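Local coordinates for type IV secretion system protein DotB (Yersinia pseudotuberculosis IP 31758, PDB 6GEF) that probably hydrolyses ATP to power type IVb secretion, working as a six-subunit AAA+ ATPase of the GspE family, at residues A39-T44 / A89-G94; L99-L102 / L107-T110; S273-A278 / I313-E318; I323-L328 / H375-E380; T327-R330 / L336-A339. All blocks are in the same frame, centred on the assembly; numbering follows the deposited sequence.

Contact 1 (A39-T44 / A89-G94); sequences AQFKDT and ALWASG
Phe-41 on helix 38-50 and Trp-91 on helix 82-93 mark where the two backbones come closest, yet their CA atoms stay 8.5 Å apart, a gap that large side chains must fill. Both residues aim their CB atoms at the opposite helix, and the two side chains slide past each other in opposite directions. Phe-41 CB lies 3.4 Å from Trp-91 CZ3, against the CE3-CZ3 side of the indole, obliquely, and Phe-41 CD2 follows at 3.6 Å from Trp-91 CE3. The two six-membered rings are inclined by 37° with centroids 5.8 Å apart, an oblique pairing that is neither a stack nor an edge-to-face contact. Both helices lie over the same face of the antiparallel sheet of the N-terminal domain: the Phe-41 ring also meets Tyr-112 of strand 108-115, while Ala-92 rests on Val-133 of strand 128-140. With CG placed opposite the backbone N (chi1 -180°), Phe-41 carries its ring on to Ala-92, whose CB is 4.3 Å from Phe-41 CE2. A small methyl suits that place between helix, ring and sheet, whereas the broad indole suits the wider gap between helices. Within helix 38-50, Thr-44 OG1 donates to Gln-40 O one turn back, a carbonyl that also accepts from Thr-44 N, and Tyr-29 OH bonds to the same hydroxyl.

Contact 2 (L99-L102 / L107-T110); sequences LTEL and LINT
A short helix, a tight connection and an edge strand fold back on themselves here, so that Leu-102 and Glu-101 of helix 98-104 close over Ile-108 of strand 108-115. The nearest backbone approach is between the CA atoms of Leu-102 and Leu-107, 7.1 Å apart, and the contact across it is made by side chains. Ile-108 reaches across with its terminal methyl. Its chain is extended from CA to CD1 (chi2 -175°), which pushes that methyl towards the helix. There Ile-108 CD1 meets Leu-102 CD2 at 3.5 Å, and Glu-101 CG approaches the same methyl to 3.7 Å. Each of the two helix side chains crosses the isoleucine at about a right angle, so one methyl touches two successive residues of the helix. Leucine suits its position because a branch can bend over the strand, and it also packs on Pro-137 of strand 128-140. Glutamate is tolerated at this partly exposed place: its CG methylene serves as hydrocarbon against Ile-108 CD1, and its side chain also touches Ser-95 and Lys-106. On the sheet side, Ile-108 packs on Ile-135, to which its backbone is hydrogen-bonded. Leu-107, facing away from the helix, packs on Ile-247 of the second subunit. The arrangement is that of an alpha-beta unit whose helix packs on the strand it leads into, here the last strand, within this chain, of the N-terminal antiparallel sheet.

Contact 3 (S273-A278 / I313-E318); sequences SAFEAA and IYDLVE
The ring of Phe-275, on helix 268-280, is driven against Asp-315 CB and the backbone and side chain of Leu-316 on helix 306-319. Asp-315 CB sits over one face, 3.9 Å from the Phe-275 ring centroid and 19° off the ring normal, a CH-pi contact. The outer end of the ring reaches Leu-316, with Phe-275 CZ 3.4 Å from Leu-316 CB and Phe-275 CE1 3.8 Å from Leu-316 CD2. Leu-316 turns CG opposite its backbone N (chi1 -178°), bringing CD2 to the end of the ring, the two side chains crossing at a slant. Further out, Phe-275 also packs on Ile-179 of the central sheet and on Thr-319, while Leu-316 leans on Met-297 and Leu-300 of helix 293-302. Phenylalanine thus bridges sheet and helix where its neighbours Ala-274 and Ala-278 keep helix 268-280 close to Ile-179. The polar end of Asp-315 has its partner in another chain, where OD2 forms a salt bridge with Arg-397 of the third subunit. Glu-276 OE1 is hydrogen-bonded to Ser-187 OG of that subunit, within its probable P-loop. One aspartate divides its chemistry, its methylene joining the hydrocarbon packing and its carboxylate binding the neighbouring subunit, the charge probably stabilised by that arginine.

Contact 4 (I323-L328 / H375-E380); sequences IMAQTL and HPFSLE
Phe-377, in the first turn of helix 377-386, points its ring at Ala-325 and Thr-327 on strand 320-330, and this one side chain carries the contact. The close part is at the ring's far end. Phe-377 CZ lies 4.1 Å from Ala-325 CB and 3.9 Å from Ala-325 O, approaching the strand obliquely. The backbones remain well separated, with 9.0 Å between the CA atoms of Ala-325 and Phe-377, so a long aromatic side chain on the helix is matched by a mere methyl on the strand. Leu-398 of helix 392-400 and the chain end at Met-401 and Ser-402 also pack against Phe-377, so that the ring is buried. Towards Thr-327 the fit is looser: its CG2 is 4.4 Å from Phe-377 CZ, and the residue is partly exposed. Ser-378 and Leu-379 are exposed, which suits a side of the helix turned from the strand. Pro-376 stands at the N-cap, where a rigid ring fits because no helical N-H is needed. Beside it His-375 NE2 makes a weak bond to Glu-380 OE1, bent to 122° at the hydrogen, and Leu-379 CD2 covers one face of the imidazole. Glu-380 OE2 accepts from Arg-340 N, tying the helix to strand 336-344. On the opposite face of the sheet Gln-326 bonds to Thr-193, in the helix that starts within the probable P-loop. The contact itself is mostly apolar, with the ring also against a backbone carbonyl, which implies that burial of the phenyl ring, with polar ties at its margins, probably helps seat helix 377-386 on the sheet of the ATPase domain.

Contact 5 (T327-R330 / L336-A339); sequences TLVR and LVAA
Val-329 N donates to Val-337 O over 2.9 Å and almost straight, at 170°, and Val-337 N returns the bond to Val-329 O at 2.9 Å. A second reciprocal pair joins Thr-327 and Ala-339, the bond from Ala-339 N to Thr-327 O being more bent, at 134°. Between these hydrogen-bonded pairs lies the non-hydrogen-bonded pair Leu-328 and Ala-338, so the strands form a twisted antiparallel ladder, the hairpin at the edge of the central sheet. On one face Val-329 and Val-337 lie side by side, CG2 of Val-329 3.4 Å from CG1 of Val-337, beta-branched residues that suit an extended backbone. Thr-327 and Ala-339 share that face and pack under Leu-398 of helix 392-400, where small side chains admit the helix. On the other face Leu-328 CD1 meets Leu-336 CD1 at 3.8 Å, the two side chains crossing at about a right angle. Leu-336 also sends CD2 over one face of the Arg-330 guanidinium, 3.8 Å from NH1 of Arg-330. That guanidinium is fixed by bonds from NE to Gly-334 O and from NH2 to Lys-69 O. Backbone bonds set the register, while the guanidinium face and NE keep the arginine within the hairpin and NH2 links it to Lys-69.

In the fold
Contacts 1, 2 and 3 follow in series along the chain. Contacts 1 and 2 belong to the N-terminal domain and contacts 3, 4 and 5 to the ATPase domain; the centres of contacts 1 and 3 are 47 Å apart, on opposite sides of the chain's centre. Contacts 1 and 2 are 16 Å apart between centres and touch; the helices 82-93 and 98-104 follow each other and lead into the six-stranded antiparallel sheet. Helix 306-319 of contact 3 runs directly into strand 320-330, from which contacts 4 and 5, centres 10 Å apart, both start. That strand forms the hairpin with 336-344, and helix 377-386 packs on it. Contacts 2 and 3 also touch neighbouring subunits, consistent with both domains building the hexamer.

Contact 1 (A39-T44 / A89-G94)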
# COMPACT_ATOMS: atom_id res chain seq x y z
N ALA A 39 -10.61 52.40 0.57
CA ALA A 39 -10.87 53.26 -0.57
C ALA A 39 -9.57 53.68 -1.26
O ALA A 39 -9.50 53.74 -2.49
CB ALA A 39 -11.68 54.47 -0.15
N GLN A 40 -8.53 53.99 -0.47
CA GLN A 40 -7.26 54.37 -1.03
C GLN A 40 -6.44 53.20 -1.52
O GLN A 40 -5.59 53.35 -2.40
CB GLN A 40 -6.45 55.19 -0.03
CG GLN A 40 -6.50 54.68 1.36
CD GLN A 40 -6.11 55.72 2.42
OE1 GLN A 40 -6.13 55.42 3.61
NE2 GLN A 40 -5.77 56.97 1.97
N PHE A 41 -6.67 52.01 -0.99
CA PHE A 41 -6.18 50.79 -1.64
C PHE A 41 -6.83 50.56 -3.00
O PHE A 41 -6.14 50.30 -3.99
CB PHE A 41 -6.41 49.58 -0.73
CG PHE A 41 -5.93 48.29 -1.31
CD1 PHE A 41 -4.62 48.13 -1.75
CD2 PHE A 41 -6.78 47.21 -1.40
CE1 PHE A 41 -4.21 46.93 -2.30
CE2 PHE A 41 -6.35 45.99 -1.95
CZ PHE A 41 -5.08 45.86 -2.40
N LYS A 42 -8.14 50.69 -3.07
CA LYS A 42 -8.84 50.59 -4.36
C LYS A 42 -8.33 51.65 -5.34
O LYS A 42 -8.18 51.37 -6.52
CB LYS A 42 -10.35 50.74 -4.15
CG LYS A 42 -10.95 49.62 -3.31
CD LYS A 42 -12.47 49.72 -3.28
CE LYS A 42 -13.12 48.34 -3.18
NZ LYS A 42 -14.43 48.41 -2.47
N ASP A 43 -8.05 52.86 -4.84
CA ASP A 43 -7.46 53.89 -5.68
C ASP A 43 -6.05 53.56 -6.07
O ASP A 43 -5.57 54.03 -7.12
CB ASP A 43 -7.55 55.26 -4.99
CG ASP A 43 -9.00 55.72 -4.81
OD1 ASP A 43 -9.96 54.93 -5.10
OD2 ASP A 43 -9.15 56.87 -4.35
N THR A 44 -5.33 52.81 -5.25
CA THR A 44 -3.99 52.34 -5.62
C THR A 44 -4.08 51.33 -6.75
O THR A 44 -3.27 51.38 -7.68
CB THR A 44 -3.26 51.78 -4.40
OG1 THR A 44 -3.33 52.73 -3.33
CG2 THR A 44 -1.81 51.48 -4.73
N ALA A 89 -4.68 42.88 3.59
CA ALA A 89 -5.15 41.49 3.65
C ALA A 89 -6.62 41.41 3.96
O ALA A 89 -7.38 40.66 3.33
CB ALA A 89 -4.34 40.68 4.64
N LEU A 90 -7.07 42.21 4.95
CA LEU A 90 -8.50 42.30 5.25
C LEU A 90 -9.33 42.55 3.97
O LEU A 90 -10.26 41.82 3.67
CB LEU A 90 -8.74 43.41 6.25
CG LEU A 90 -10.09 43.39 6.98
CD1 LEU A 90 -11.29 43.64 6.02
CD2 LEU A 90 -10.22 42.04 7.72
N TRP A 91 -8.92 43.54 3.20
CA TRP A 91 -9.74 44.00 2.09
C TRP A 91 -9.68 43.03 0.93
O TRP A 91 -10.72 42.56 0.44
CB TRP A 91 -9.34 45.41 1.65
CG TRP A 91 -9.22 46.39 2.78
CD1 TRP A 91 -10.03 46.46 3.89
CD2 TRP A 91 -8.25 47.42 2.93
NE1 TRP A 91 -9.61 47.48 4.70
CE2 TRP A 91 -8.51 48.07 4.15
CE3 TRP A 91 -7.17 47.84 2.15
CZ2 TRP A 91 -7.75 49.15 4.60
CZ3 TRP A 91 -6.40 48.91 2.60
CH2 TRP A 91 -6.70 49.55 3.82
N ALA A 92 -8.48 42.71 0.47
CA ALA A 92 -8.32 41.83 -0.69
C ALA A 92 -8.84 40.42 -0.41
O ALA A 92 -9.58 39.86 -1.23
CB ALA A 92 -6.87 41.79 -1.13
N SER A 93 -8.53 39.90 0.77
CA SER A 93 -9.07 38.60 1.16
C SER A 93 -10.61 38.64 1.21
O SER A 93 -11.25 37.69 0.80
CB SER A 93 -8.49 38.17 2.51
OG SER A 93 -9.06 38.92 3.57
N GLY A 94 -11.16 39.73 1.72
CA GLY A 94 -12.56 39.75 2.10
C GLY A 94 -12.89 39.02 3.38
O GLY A 94 -14.06 38.88 3.68

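Contact 2 (L99-L102 / L107-T110)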
# COMPACT_ATOMS: atom_id res chain seq x y z
N LEU A 99 -5.33 35.89 9.19
CA LEU A 99 -4.23 35.45 10.04
C LEU A 99 -4.56 34.15 10.76
O LEU A 99 -3.67 33.33 11.02
CB LEU A 99 -3.84 36.54 11.05
CG LEU A 99 -2.82 37.57 10.48
CD1 LEU A 99 -3.45 38.42 9.38
CD2 LEU A 99 -2.23 38.40 11.60
N THR A 100 -5.83 33.93 11.09
CA THR A 100 -6.25 32.63 11.59
C THR A 100 -5.92 31.52 10.58
O THR A 100 -5.32 30.51 10.96
CB THR A 100 -7.76 32.64 11.89
OG1 THR A 100 -8.19 33.98 12.14
CG2 THR A 100 -8.08 31.80 13.10
N GLU A 101 -6.30 31.71 9.34
CA GLU A 101 -6.12 30.64 8.34
C GLU A 101 -4.65 30.49 7.98
O GLU A 101 -4.18 29.37 7.75
CB GLU A 101 -6.96 30.92 7.09
CG GLU A 101 -7.23 32.38 6.83
CD GLU A 101 -8.66 32.65 6.34
OE1 GLU A 101 -8.84 33.65 5.62
OE2 GLU A 101 -9.56 31.84 6.68
N LEU A 102 -3.91 31.59 7.91
CA LEU A 102 -2.46 31.50 7.76
C LEU A 102 -1.82 30.72 8.89
O LEU A 102 -0.96 29.86 8.63
CB LEU A 102 -1.86 32.91 7.68
CG LEU A 102 -2.01 33.64 6.34
CD1 LEU A 102 -0.85 34.62 6.12
CD2 LEU A 102 -2.09 32.68 5.16
N LEU A 107 -4.76 27.83 2.61
CA LEU A 107 -4.27 28.66 1.54
C LEU A 107 -5.33 29.63 1.07
O LEU A 107 -6.50 29.30 1.00
CB LEU A 107 -3.81 27.78 0.36
CG LEU A 107 -2.77 26.69 0.74
CD1 LEU A 107 -2.27 25.96 -0.48
CD2 LEU A 107 -1.57 27.20 1.54
N ILE A 108 -4.90 30.87 0.76
CA ILE A 108 -5.79 32.00 0.61
C ILE A 108 -5.70 32.45 -0.86
O ILE A 108 -4.83 33.25 -1.23
CB ILE A 108 -5.41 33.13 1.56
CG1 ILE A 108 -5.50 32.64 3.01
CG2 ILE A 108 -6.32 34.36 1.32
CD1 ILE A 108 -5.24 33.75 4.03
N ASN A 109 -6.61 31.94 -1.68
CA ASN A 109 -6.84 32.45 -3.02
C ASN A 109 -8.29 32.92 -3.12
O ASN A 109 -9.20 32.16 -2.89
CB ASN A 109 -6.56 31.38 -4.06
CG ASN A 109 -5.14 30.84 -3.98
OD1 ASN A 109 -4.18 31.50 -4.42
ND2 ASN A 109 -4.99 29.64 -3.37
N THR A 110 -8.48 34.17 -3.50
CA THR A 110 -9.80 34.73 -3.72
C THR A 110 -9.76 35.60 -4.97
O THR A 110 -8.78 35.65 -5.69
CB THR A 110 -10.27 35.53 -2.47
OG1 THR A 110 -9.45 35.19 -1.34
CG2 THR A 110 -11.72 35.19 -2.15

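Contact 3 (S273-A278 / I313-E318)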
# COMPACT_ATOMS: atom_id res chain seq x y z
N SER A 273 -4.68 11.58 -25.06
CA SER A 273 -6.08 12.04 -25.04
C SER A 273 -6.30 13.10 -26.09
O SER A 273 -7.36 13.16 -26.72
CB SER A 273 -6.46 12.52 -23.64
OG SER A 273 -7.84 12.86 -23.64
N ALA A 274 -5.36 14.00 -26.29
CA ALA A 274 -5.41 14.91 -27.45
C ALA A 274 -5.52 14.12 -28.74
O ALA A 274 -6.29 14.48 -29.62
CB ALA A 274 -4.17 15.81 -27.45
N PHE A 275 -4.73 13.06 -28.89
CA PHE A 275 -4.83 12.23 -30.09
C PHE A 275 -6.23 11.67 -30.26
O PHE A 275 -6.79 11.70 -31.36
CB PHE A 275 -3.78 11.11 -30.03
CG PHE A 275 -2.39 11.56 -30.32
CD1 PHE A 275 -2.16 12.76 -31.00
CD2 PHE A 275 -1.31 10.80 -29.93
CE1 PHE A 275 -0.87 13.19 -31.27
CE2 PHE A 275 0.00 11.23 -30.19
CZ PHE A 275 0.21 12.42 -30.85
N GLU A 276 -6.80 11.11 -29.21
CA GLU A 276 -8.15 10.54 -29.27
C GLU A 276 -9.18 11.61 -29.65
O GLU A 276 -10.00 11.40 -30.54
CB GLU A 276 -8.51 9.86 -27.96
CG GLU A 276 -9.93 9.34 -27.89
CD GLU A 276 -10.28 8.63 -26.60
OE1 GLU A 276 -11.35 7.97 -26.54
OE2 GLU A 276 -9.56 8.73 -25.57
N ALA A 277 -9.15 12.74 -28.98
CA ALA A 277 -10.07 13.83 -29.28
C ALA A 277 -9.94 14.26 -30.74
O ALA A 277 -10.95 14.35 -31.46
CB ALA A 277 -9.82 15.02 -28.36
N ALA A 278 -8.73 14.49 -31.21
CA ALA A 278 -8.52 14.85 -32.60
C ALA A 278 -9.05 13.80 -33.56
O ALA A 278 -9.65 14.12 -34.58
CB ALA A 278 -7.05 15.15 -32.87
N ILE A 313 5.01 8.90 -32.81
CA ILE A 313 5.47 9.86 -33.81
C ILE A 313 4.51 9.92 -34.97
O ILE A 313 4.20 11.01 -35.47
CB ILE A 313 6.93 9.52 -34.24
CG1 ILE A 313 7.89 9.83 -33.10
CG2 ILE A 313 7.33 10.31 -35.46
CD1 ILE A 313 9.29 9.42 -33.35
N TYR A 314 4.06 8.78 -35.46
CA TYR A 314 3.12 8.75 -36.58
C TYR A 314 1.82 9.49 -36.21
O TYR A 314 1.40 10.42 -36.91
CB TYR A 314 2.82 7.32 -36.99
CG TYR A 314 1.85 7.23 -38.16
CD1 TYR A 314 0.49 7.38 -37.97
CD2 TYR A 314 2.31 6.94 -39.44
CE1 TYR A 314 -0.39 7.28 -39.02
CE2 TYR A 314 1.45 6.85 -40.50
CZ TYR A 314 0.08 7.02 -40.29
OH TYR A 314 -0.81 6.92 -41.33
N ASP A 315 1.20 9.10 -35.10
CA ASP A 315 0.02 9.81 -34.64
C ASP A 315 0.29 11.31 -34.49
O ASP A 315 -0.53 12.13 -34.89
CB ASP A 315 -0.47 9.22 -33.30
CG ASP A 315 -1.46 8.09 -33.50
OD1 ASP A 315 -2.16 8.09 -34.52
OD2 ASP A 315 -1.57 7.21 -32.65
N LEU A 316 1.42 11.66 -33.91
CA LEU A 316 1.71 13.08 -33.64
C LEU A 316 1.85 13.87 -34.92
O LEU A 316 1.37 15.00 -35.00
CB LEU A 316 2.96 13.19 -32.77
CG LEU A 316 3.38 14.59 -32.37
CD1 LEU A 316 3.81 15.34 -33.58
CD2 LEU A 316 2.25 15.29 -31.66
N VAL A 317 2.50 13.31 -35.93
CA VAL A 317 2.65 14.00 -37.21
C VAL A 317 1.30 14.09 -37.92
O VAL A 317 0.96 15.13 -38.50
CB VAL A 317 3.72 13.33 -38.08
CG1 VAL A 317 3.76 13.95 -39.45
CG2 VAL A 317 5.08 13.45 -37.42
N GLU A 318 0.53 12.99 -37.92
CA GLU A 318 -0.72 12.96 -38.66
C GLU A 318 -1.83 13.81 -38.01
O GLU A 318 -2.74 14.24 -38.71
CB GLU A 318 -1.20 11.52 -38.83
CG GLU A 318 -0.45 10.74 -39.88
CD GLU A 318 -1.13 10.74 -41.23
OE1 GLU A 318 -0.65 11.50 -42.12
OE2 GLU A 318 -2.10 9.96 -41.39

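Contact 4 (I323-L328 / H375-E380)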
# COMPACT_ATOMS: atom_id res chain seq x y z
N ILE A 323 1.71 24.57 -35.47
CA ILE A 323 2.48 24.71 -34.25
C ILE A 323 2.95 26.16 -34.18
O ILE A 323 3.72 26.62 -35.04
CB ILE A 323 3.69 23.75 -34.19
CG1 ILE A 323 3.21 22.30 -34.20
CG2 ILE A 323 4.58 24.07 -33.00
CD1 ILE A 323 4.07 21.33 -33.41
N MET A 324 2.52 26.87 -33.13
CA MET A 324 3.01 28.21 -32.82
C MET A 324 3.75 28.16 -31.49
O MET A 324 3.20 27.78 -30.47
CB MET A 324 1.85 29.18 -32.72
CG MET A 324 2.28 30.65 -32.70
SD MET A 324 0.89 31.78 -32.76
CE MET A 324 0.75 32.05 -34.52
N ALA A 325 5.04 28.51 -31.53
CA ALA A 325 5.73 29.05 -30.36
C ALA A 325 5.69 30.57 -30.38
O ALA A 325 5.80 31.18 -31.42
CB ALA A 325 7.18 28.58 -30.33
N GLN A 326 5.49 31.15 -29.20
CA GLN A 326 5.51 32.60 -29.02
C GLN A 326 6.25 32.97 -27.78
O GLN A 326 6.19 32.26 -26.78
CB GLN A 326 4.10 33.18 -28.96
CG GLN A 326 3.20 32.46 -27.95
CD GLN A 326 1.75 32.84 -28.12
OE1 GLN A 326 1.35 33.37 -29.16
NE2 GLN A 326 0.96 32.55 -27.13
N THR A 327 7.03 34.05 -27.86
CA THR A 327 7.74 34.59 -26.70
C THR A 327 7.54 36.10 -26.67
O THR A 327 7.25 36.73 -27.68
CB THR A 327 9.23 34.24 -26.77
OG1 THR A 327 9.87 34.54 -25.53
CG2 THR A 327 9.94 35.04 -27.84
N LEU A 328 7.74 36.67 -25.50
CA LEU A 328 7.59 38.10 -25.27
C LEU A 328 8.93 38.79 -25.29
O LEU A 328 9.84 38.39 -24.59
CB LEU A 328 6.88 38.37 -23.93
CG LEU A 328 5.37 38.18 -23.89
CD1 LEU A 328 4.82 38.72 -22.59
CD2 LEU A 328 4.73 38.80 -25.13
N HIS A 375 7.34 30.25 -40.26
CA HIS A 375 7.84 31.55 -39.84
C HIS A 375 8.87 31.34 -38.72
O HIS A 375 8.51 31.33 -37.55
CB HIS A 375 6.67 32.43 -39.38
CG HIS A 375 7.06 33.86 -39.13
ND1 HIS A 375 6.75 34.87 -40.01
CD2 HIS A 375 7.77 34.44 -38.13
CE1 HIS A 375 7.22 36.01 -39.55
NE2 HIS A 375 7.84 35.77 -38.42
N PRO A 376 10.15 31.23 -39.06
CA PRO A 376 11.16 30.99 -38.03
C PRO A 376 11.36 32.20 -37.13
O PRO A 376 10.94 33.32 -37.44
CB PRO A 376 12.43 30.69 -38.83
CG PRO A 376 12.22 31.39 -40.12
CD PRO A 376 10.74 31.32 -40.41
N PHE A 377 11.99 31.96 -35.99
CA PHE A 377 12.28 33.04 -35.05
C PHE A 377 13.27 34.03 -35.62
O PHE A 377 13.17 35.23 -35.32
CB PHE A 377 12.76 32.48 -33.72
CG PHE A 377 11.66 32.26 -32.72
CD1 PHE A 377 10.58 33.17 -32.62
CD2 PHE A 377 11.70 31.17 -31.87
CE1 PHE A 377 9.59 32.95 -31.72
CE2 PHE A 377 10.68 30.96 -30.96
CZ PHE A 377 9.63 31.86 -30.86
N SER A 378 14.23 33.57 -36.42
CA SER A 378 15.13 34.49 -37.11
C SER A 378 14.35 35.46 -38.03
O SER A 378 14.60 36.65 -38.03
CB SER A 378 16.15 33.70 -37.93
OG SER A 378 15.53 32.80 -38.81
N LEU A 379 13.38 34.94 -38.76
CA LEU A 379 12.60 35.77 -39.64
C LEU A 379 11.72 36.73 -38.86
O LEU A 379 11.50 37.87 -39.30
CB LEU A 379 11.74 34.91 -40.59
CG LEU A 379 11.00 35.67 -41.69
CD1 LEU A 379 11.85 35.77 -42.94
CD2 LEU A 379 9.68 34.97 -42.00
N GLU A 380 11.18 36.32 -37.73
CA GLU A 380 10.37 37.21 -36.91
C GLU A 380 11.22 38.32 -36.32
O GLU A 380 10.79 39.50 -36.28
CB GLU A 380 9.65 36.43 -35.81
CG GLU A 380 8.71 37.28 -34.98
CD GLU A 380 7.37 37.53 -35.69
OE1 GLU A 380 7.37 37.72 -36.92
OE2 GLU A 380 6.33 37.53 -35.01

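Contact 5 (T327-R330 / L336-A339)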
# COMPACT_ATOMS: atom_id res chain seq x y z
N THR A 327 7.03 34.05 -27.86
CA THR A 327 7.74 34.59 -26.70
C THR A 327 7.54 36.10 -26.67
O THR A 327 7.25 36.73 -27.68
CB THR A 327 9.23 34.24 -26.77
OG1 THR A 327 9.87 34.54 -25.53
CG2 THR A 327 9.94 35.04 -27.84
N LEU A 328 7.74 36.67 -25.50
CA LEU A 328 7.59 38.10 -25.27
C LEU A 328 8.93 38.79 -25.29
O LEU A 328 9.84 38.39 -24.59
CB LEU A 328 6.88 38.37 -23.93
CG LEU A 328 5.37 38.18 -23.89
CD1 LEU A 328 4.82 38.72 -22.59
CD2 LEU A 328 4.73 38.80 -25.13
N VAL A 329 9.06 39.81 -26.14
CA VAL A 329 10.29 40.58 -26.28
C VAL A 329 9.98 42.05 -26.01
O VAL A 329 8.83 42.49 -25.92
CB VAL A 329 10.92 40.37 -27.67
CG1 VAL A 329 11.30 38.91 -27.87
CG2 VAL A 329 10.01 40.85 -28.75
N ARG A 330 11.03 42.84 -25.87
CA ARG A 330 10.95 44.21 -25.41
C ARG A 330 11.00 45.14 -26.61
O ARG A 330 11.99 45.13 -27.40
CB ARG A 330 12.15 44.53 -24.49
CG ARG A 330 11.96 45.77 -23.64
CD ARG A 330 11.75 45.42 -22.18
NE ARG A 330 10.54 46.04 -21.62
CZ ARG A 330 9.83 45.52 -20.62
NH1 ARG A 330 10.20 44.38 -20.00
NH2 ARG A 330 8.74 46.16 -20.20
N LEU A 336 6.03 45.23 -24.04
CA LEU A 336 6.28 43.86 -24.50
C LEU A 336 5.45 43.58 -25.77
O LEU A 336 4.33 44.05 -25.89
CB LEU A 336 5.91 42.86 -23.43
CG LEU A 336 6.80 42.83 -22.19
CD1 LEU A 336 6.18 41.92 -21.11
CD2 LEU A 336 8.20 42.35 -22.56
N VAL A 337 6.06 42.86 -26.69
CA VAL A 337 5.36 42.41 -27.88
C VAL A 337 5.58 40.88 -28.00
O VAL A 337 6.61 40.34 -27.60
CB VAL A 337 5.86 43.12 -29.17
CG1 VAL A 337 7.28 42.67 -29.54
CG2 VAL A 337 4.91 42.87 -30.32
N ALA A 338 4.57 40.22 -28.60
CA ALA A 338 4.63 38.80 -28.82
C ALA A 338 5.29 38.52 -30.18
O ALA A 338 4.69 38.78 -31.22
CB ALA A 338 3.22 38.22 -28.79
N ALA A 339 6.52 38.03 -30.16
CA ALA A 339 7.14 37.45 -31.35
C ALA A 339 6.71 35.98 -31.47
O ALA A 339 6.70 35.24 -30.49
CB ALA A 339 8.65 37.52 -31.24